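Local structure of minor fimbrium anchoring subunit Mfa2 (Porphyromonas gingivalis, 5NFI) at residues C1-T13 / L50-D63. The protein anchors the minor (Mfa1) fimbriae in the outer membrane of the bacterium and regulates their length. Residues are numbered along the deposited sequence; the frame is centred on the assembly and turned at random.
Sequences CPRGVYVNFYSQT and LSAAKEWLIPLEKD
Leu57 lies against the ring of Tyr6 on one side of an antiparallel strand pair: its CD1 is 3.9 Å from the ring centroid and 10° off the normal, a CH-pi contact over the middle of the face. CG of Leu57 stands anti to the backbone N (chi1 -179°), which, with chi2 near +60°, sets the CD1 branch over the ring, while CB packs at 3.6 Å from Tyr6 CE1. Glu55 crosses Tyr6 at about a right angle, its OE2 against Tyr6 CB, and the same oxygen is hydrogen-bonded to ND1 of His134, whose ring stacks on Tyr6. Strands 3-10 and 56-60 run antiparallel, with paired N-H...O bonds joining Val5 to Ile58 and Val7 to Trp56. Strand 133-151 runs parallel to 3-10 along its other edge, so the N-terminal strand is an inner one in this transthyretin-clan, fimbrillin-type beta domain. On the face opposite Tyr6, Val5 CG2 meets Leu60 CD1 at 3.5 Å, and Val7 CG2 touches Ile58 CG1; strand 28-33 packs on Ile58 and Leu60. Phe9 and Trp56 extend this apolar row with ring planes obliquely inclined, Phe9 CD2 coming to 3.6 Å from Trp56 CE3, and Leu50 CD2 adds a contact to Phe9 CB. One residue past the Val7-Trp56 pair, Asn8 ND2 donates to Lys54 O (2.8 Å) and Ser51 O (3.2 Å), tying the type I turn 51-54 to strand 3-10. At the far end, Arg3 NH1 forms a salt bridge with Asp63 OD1 (3.3 Å), whose hydrogen bond is weak, the planes nearly perpendicular, and also bonds to Lys123 O.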
loop_
_atom_site.group_PDB
_atom_site.type_symbol
_atom_site.label_atom_id
_atom_site.label_comp_id
_atom_site.label_asym_id
_atom_site.label_seq_id
_atom_site.Cartn_x
_atom_site.Cartn_y
_atom_site.Cartn_z
ATOM N N CYS A 1 19.120 -34.396 -4.810
ATOM C CA CYS A 1 19.031 -33.509 -5.968
ATOM C C CYS A 1 18.274 -32.210 -5.628
ATOM O O CYS A 1 17.087 -32.246 -5.286
ATOM C CB CYS A 1 18.347 -34.228 -7.137
ATOM S SG CYS A 1 18.572 -36.023 -7.176
ATOM N N PRO A 2 18.953 -31.053 -5.735
ATOM C CA PRO A 2 18.393 -29.754 -5.325
ATOM C C PRO A 2 17.430 -29.162 -6.362
ATOM O O PRO A 2 17.625 -29.365 -7.565
ATOM C CB PRO A 2 19.636 -28.878 -5.182
ATOM C CG PRO A 2 20.549 -29.393 -6.257
ATOM C CD PRO A 2 20.270 -30.894 -6.382
ATOM N N ARG A 3 16.403 -28.448 -5.900
ATOM C CA ARG A 3 15.401 -27.871 -6.797
ATOM C C ARG A 3 14.914 -26.477 -6.353
ATOM O O ARG A 3 15.060 -26.079 -5.188
ATOM C CB ARG A 3 14.195 -28.811 -6.920
ATOM C CG ARG A 3 14.531 -30.278 -7.187
ATOM C CD ARG A 3 13.451 -30.919 -8.010
ATOM N NE ARG A 3 13.371 -30.298 -9.321
ATOM C CZ ARG A 3 12.474 -30.632 -10.236
ATOM N NH1 ARG A 3 11.587 -31.578 -9.964
ATOM N NH2 ARG A 3 12.460 -30.025 -11.415
ATOM N N GLY A 4 14.310 -25.742 -7.283
ATOM C CA GLY A 4 13.838 -24.407 -6.988
ATOM C C GLY A 4 13.359 -23.639 -8.199
ATOM O O GLY A 4 13.486 -24.096 -9.330
ATOM N N VAL A 5 12.785 -22.468 -7.931
ATOM C CA VAL A 5 12.264 -21.571 -8.959
ATOM C C VAL A 5 13.144 -20.339 -9.062
ATOM O O VAL A 5 13.382 -19.680 -8.063
ATOM C CB VAL A 5 10.821 -21.079 -8.643
ATOM C CG1 VAL A 5 10.264 -20.294 -9.821
ATOM C CG2 VAL A 5 9.915 -22.232 -8.301
ATOM N N TYR A 6 13.618 -20.004 -10.254
ATOM C CA TYR A 6 14.246 -18.704 -10.414
ATOM C C TYR A 6 13.155 -17.680 -10.701
ATOM O O TYR A 6 12.282 -17.914 -11.531
ATOM C CB TYR A 6 15.295 -18.707 -11.525
ATOM C CG TYR A 6 16.550 -19.471 -11.176
ATOM C CD1 TYR A 6 17.507 -18.927 -10.325
ATOM C CD2 TYR A 6 16.786 -20.736 -11.708
ATOM C CE1 TYR A 6 18.664 -19.635 -10.009
ATOM C CE2 TYR A 6 17.920 -21.431 -11.399
ATOM C CZ TYR A 6 18.858 -20.884 -10.549
ATOM O OH TYR A 6 20.002 -21.597 -10.248
ATOM N N VAL A 7 13.205 -16.554 -9.999
ATOM C CA VAL A 7 12.188 -15.522 -10.139
ATOM C C VAL A 7 12.801 -14.185 -10.520
ATOM O O VAL A 7 13.772 -13.727 -9.917
ATOM C CB VAL A 7 11.372 -15.336 -8.848
ATOM C CG1 VAL A 7 10.332 -14.257 -9.045
ATOM C CG2 VAL A 7 10.695 -16.632 -8.456
ATOM N N ASN A 8 12.218 -13.584 -11.550
ATOM C CA ASN A 8 12.604 -12.276 -12.033
ATOM C C ASN A 8 11.596 -11.223 -11.589
ATOM O O ASN A 8 10.380 -11.411 -11.717
ATOM C CB ASN A 8 12.706 -12.282 -13.549
ATOM C CG ASN A 8 12.916 -10.903 -14.112
ATOM O OD1 ASN A 8 11.957 -10.200 -14.451
ATOM N ND2 ASN A 8 14.177 -10.490 -14.195
ATOM N N PHE A 9 12.082 -10.108 -11.068
ATOM C CA PHE A 9 11.145 -9.134 -10.542
ATOM C C PHE A 9 11.145 -7.888 -11.391
ATOM O O PHE A 9 12.208 -7.310 -11.671
ATOM C CB PHE A 9 11.459 -8.800 -9.082
ATOM C CG PHE A 9 11.243 -9.954 -8.138
ATOM C CD1 PHE A 9 9.969 -10.456 -7.914
ATOM C CD2 PHE A 9 12.313 -10.538 -7.470
ATOM C CE1 PHE A 9 9.768 -11.517 -7.040
ATOM C CE2 PHE A 9 12.113 -11.591 -6.585
ATOM C CZ PHE A 9 10.840 -12.079 -6.368
ATOM N N TYR A 10 9.936 -7.509 -11.812
ATOM C CA TYR A 10 9.697 -6.310 -12.599
ATOM C C TYR A 10 8.554 -5.488 -11.995
ATOM O O TYR A 10 7.959 -5.876 -10.987
ATOM C CB TYR A 10 9.396 -6.679 -14.061
ATOM C CG TYR A 10 8.095 -7.421 -14.330
ATOM C CD1 TYR A 10 7.974 -8.777 -14.064
ATOM C CD2 TYR A 10 6.998 -6.765 -14.890
ATOM C CE1 TYR A 10 6.795 -9.466 -14.339
ATOM C CE2 TYR A 10 5.807 -7.441 -15.162
ATOM C CZ TYR A 10 5.715 -8.797 -14.889
ATOM O OH TYR A 10 4.544 -9.483 -15.155
ATOM N N SER A 11 8.261 -4.344 -12.601
ATOM C CA SER A 11 7.115 -3.555 -12.182
ATOM C C SER A 11 6.459 -2.920 -13.400
ATOM O O SER A 11 7.030 -2.045 -14.057
ATOM C CB SER A 11 7.515 -2.487 -11.169
ATOM O OG SER A 11 6.370 -1.857 -10.609
ATOM N N GLN A 12 5.260 -3.390 -13.706
ATOM C CA GLN A 12 4.511 -2.879 -14.827
ATOM C C GLN A 12 3.091 -2.672 -14.368
ATOM O O GLN A 12 2.362 -3.616 -14.070
ATOM C CB GLN A 12 4.576 -3.827 -16.014
ATOM C CG GLN A 12 3.929 -3.263 -17.248
ATOM C CD GLN A 12 4.438 -3.919 -18.510
ATOM O OE1 GLN A 12 5.012 -5.014 -18.478
ATOM N NE2 GLN A 12 4.243 -3.245 -19.635
ATOM N N THR A 13 2.698 -1.416 -14.327
ATOM C CA THR A 13 1.574 -1.045 -13.506
ATOM C C THR A 13 0.180 -1.378 -14.045
ATOM O O THR A 13 -0.760 -1.394 -13.241
ATOM C CB THR A 13 1.607 0.440 -13.223
ATOM O OG1 THR A 13 0.608 0.733 -12.249
ATOM C CG2 THR A 13 1.346 1.237 -14.494
ATOM N N LEU A 50 16.749 -4.682 -8.616
ATOM C CA LEU A 50 15.937 -5.274 -9.667
ATOM C C LEU A 50 16.541 -4.992 -11.024
ATOM O O LEU A 50 17.087 -3.914 -11.254
ATOM C CB LEU A 50 14.517 -4.730 -9.623
ATOM C CG LEU A 50 13.827 -4.945 -8.295
ATOM C CD1 LEU A 50 12.396 -4.450 -8.379
ATOM C CD2 LEU A 50 13.897 -6.418 -7.930
ATOM N N SER A 51 16.440 -5.960 -11.925
ATOM C CA SER A 51 16.972 -5.789 -13.261
ATOM C C SER A 51 16.273 -6.712 -14.248
ATOM O O SER A 51 15.682 -7.715 -13.858
ATOM C CB SER A 51 18.470 -6.037 -13.259
ATOM O OG SER A 51 18.927 -6.232 -14.572
ATOM N N ALA A 52 16.341 -6.355 -15.528
ATOM C CA ALA A 52 15.621 -7.064 -16.580
ATOM C C ALA A 52 16.069 -8.506 -16.685
ATOM O O ALA A 52 15.282 -9.391 -17.033
ATOM C CB ALA A 52 15.803 -6.359 -17.917
ATOM N N ALA A 53 17.336 -8.741 -16.365
ATOM C CA ALA A 53 17.919 -10.062 -16.511
ATOM C C ALA A 53 18.452 -10.617 -15.191
ATOM O O ALA A 53 19.297 -11.513 -15.187
ATOM C CB ALA A 53 19.015 -10.020 -17.536
ATOM N N LYS A 54 17.971 -10.088 -14.071
ATOM C CA LYS A 54 18.397 -10.622 -12.786
ATOM C C LYS A 54 17.356 -11.587 -12.228
ATOM O O LYS A 54 16.149 -11.350 -12.335
ATOM C CB LYS A 54 18.672 -9.506 -11.775
ATOM C CG LYS A 54 19.278 -10.041 -10.484
ATOM C CD LYS A 54 20.106 -9.006 -9.732
ATOM C CE LYS A 54 20.877 -9.657 -8.561
ATOM N NZ LYS A 54 20.953 -11.153 -8.648
ATOM N N GLU A 55 17.836 -12.680 -11.638
ATOM C CA GLU A 55 16.957 -13.683 -11.055
ATOM C C GLU A 55 17.352 -14.026 -9.629
ATOM O O GLU A 55 18.495 -13.834 -9.220
ATOM C CB GLU A 55 16.960 -14.947 -11.908
ATOM C CG GLU A 55 16.500 -14.733 -13.315
ATOM C CD GLU A 55 16.400 -16.027 -14.075
ATOM O OE1 GLU A 55 17.398 -16.419 -14.722
ATOM O OE2 GLU A 55 15.321 -16.653 -14.027
ATOM N N TRP A 56 16.388 -14.535 -8.873
ATOM C CA TRP A 56 16.623 -14.970 -7.499
ATOM C C TRP A 56 16.089 -16.383 -7.333
ATOM O O TRP A 56 14.935 -16.648 -7.668
ATOM C CB TRP A 56 15.949 -14.018 -6.494
ATOM C CG TRP A 56 16.715 -12.748 -6.256
ATOM C CD1 TRP A 56 17.674 -12.535 -5.310
ATOM C CD2 TRP A 56 16.594 -11.521 -6.984
ATOM N NE1 TRP A 56 18.158 -11.251 -5.401
ATOM C CE2 TRP A 56 17.513 -10.609 -6.419
ATOM C CE3 TRP A 56 15.799 -11.105 -8.056
ATOM C CZ2 TRP A 56 17.662 -9.314 -6.893
ATOM C CZ3 TRP A 56 15.943 -9.816 -8.522
ATOM C CH2 TRP A 56 16.868 -8.935 -7.943
ATOM N N LEU A 57 16.922 -17.291 -6.829
ATOM C CA LEU A 57 16.504 -18.675 -6.631
ATOM C C LEU A 57 15.683 -18.838 -5.360
ATOM O O LEU A 57 16.091 -18.412 -4.287
ATOM C CB LEU A 57 17.716 -19.605 -6.587
ATOM C CG LEU A 57 17.420 -21.102 -6.403
ATOM C CD1 LEU A 57 16.510 -21.658 -7.508
ATOM C CD2 LEU A 57 18.708 -21.890 -6.328
ATOM N N ILE A 58 14.523 -19.460 -5.509
ATOM C CA ILE A 58 13.623 -19.778 -4.417
ATOM C C ILE A 58 13.662 -21.289 -4.247
ATOM O O ILE A 58 13.085 -22.032 -5.050
ATOM C CB ILE A 58 12.172 -19.300 -4.694
ATOM C CG1 ILE A 58 12.151 -17.834 -5.136
ATOM C CG2 ILE A 58 11.299 -19.475 -3.476
ATOM C CD1 ILE A 58 12.826 -16.890 -4.155
ATOM N N PRO A 59 14.403 -21.754 -3.234
ATOM C CA PRO A 59 14.507 -23.177 -2.911
ATOM C C PRO A 59 13.151 -23.853 -2.731
ATOM O O PRO A 59 12.274 -23.302 -2.056
ATOM C CB PRO A 59 15.286 -23.164 -1.601
ATOM C CG PRO A 59 16.169 -21.995 -1.734
ATOM C CD PRO A 59 15.380 -20.959 -2.473
ATOM N N LEU A 60 12.994 -25.017 -3.361
ATOM C CA LEU A 60 11.856 -25.901 -3.130
ATOM C C LEU A 60 12.405 -27.318 -3.041
ATOM O O LEU A 60 13.598 -27.521 -3.230
ATOM C CB LEU A 60 10.818 -25.794 -4.244
ATOM C CG LEU A 60 10.246 -24.418 -4.574
ATOM C CD1 LEU A 60 9.353 -24.550 -5.770
ATOM C CD2 LEU A 60 9.457 -23.896 -3.406
ATOM N N GLU A 61 11.563 -28.305 -2.757
ATOM C CA GLU A 61 12.057 -29.674 -2.658
ATOM C C GLU A 61 11.135 -30.691 -3.297
ATOM O O GLU A 61 11.520 -31.389 -4.233
ATOM C CB GLU A 61 12.293 -30.043 -1.198
ATOM C CG GLU A 61 13.443 -29.284 -0.593
ATOM C CD GLU A 61 13.573 -29.508 0.879
ATOM O OE1 GLU A 61 12.988 -30.492 1.386
ATOM O OE2 GLU A 61 14.257 -28.690 1.527
ATOM N N LYS A 62 9.926 -30.794 -2.775
ATOM C CA LYS A 62 8.973 -31.741 -3.314
ATOM C C LYS A 62 8.304 -31.181 -4.578
ATOM O O LYS A 62 7.880 -30.020 -4.616
ATOM C CB LYS A 62 7.938 -32.093 -2.244
ATOM C CG LYS A 62 8.540 -32.263 -0.860
ATOM C CD LYS A 62 8.012 -33.501 -0.168
ATOM C CE LYS A 62 8.924 -33.917 0.985
ATOM N NZ LYS A 62 8.644 -35.309 1.495
ATOM N N ASP A 63 8.231 -32.011 -5.617
ATOM C CA ASP A 63 7.524 -31.671 -6.854
ATOM C C ASP A 63 6.118 -31.147 -6.569
ATOM O O ASP A 63 5.528 -31.480 -5.546
ATOM C CB ASP A 63 7.440 -32.896 -7.782
ATOM C CG ASP A 63 8.789 -33.544 -8.023
ATOM O OD1 ASP A 63 9.817 -32.959 -7.610
ATOM O OD2 ASP A 63 8.818 -34.643 -8.632
#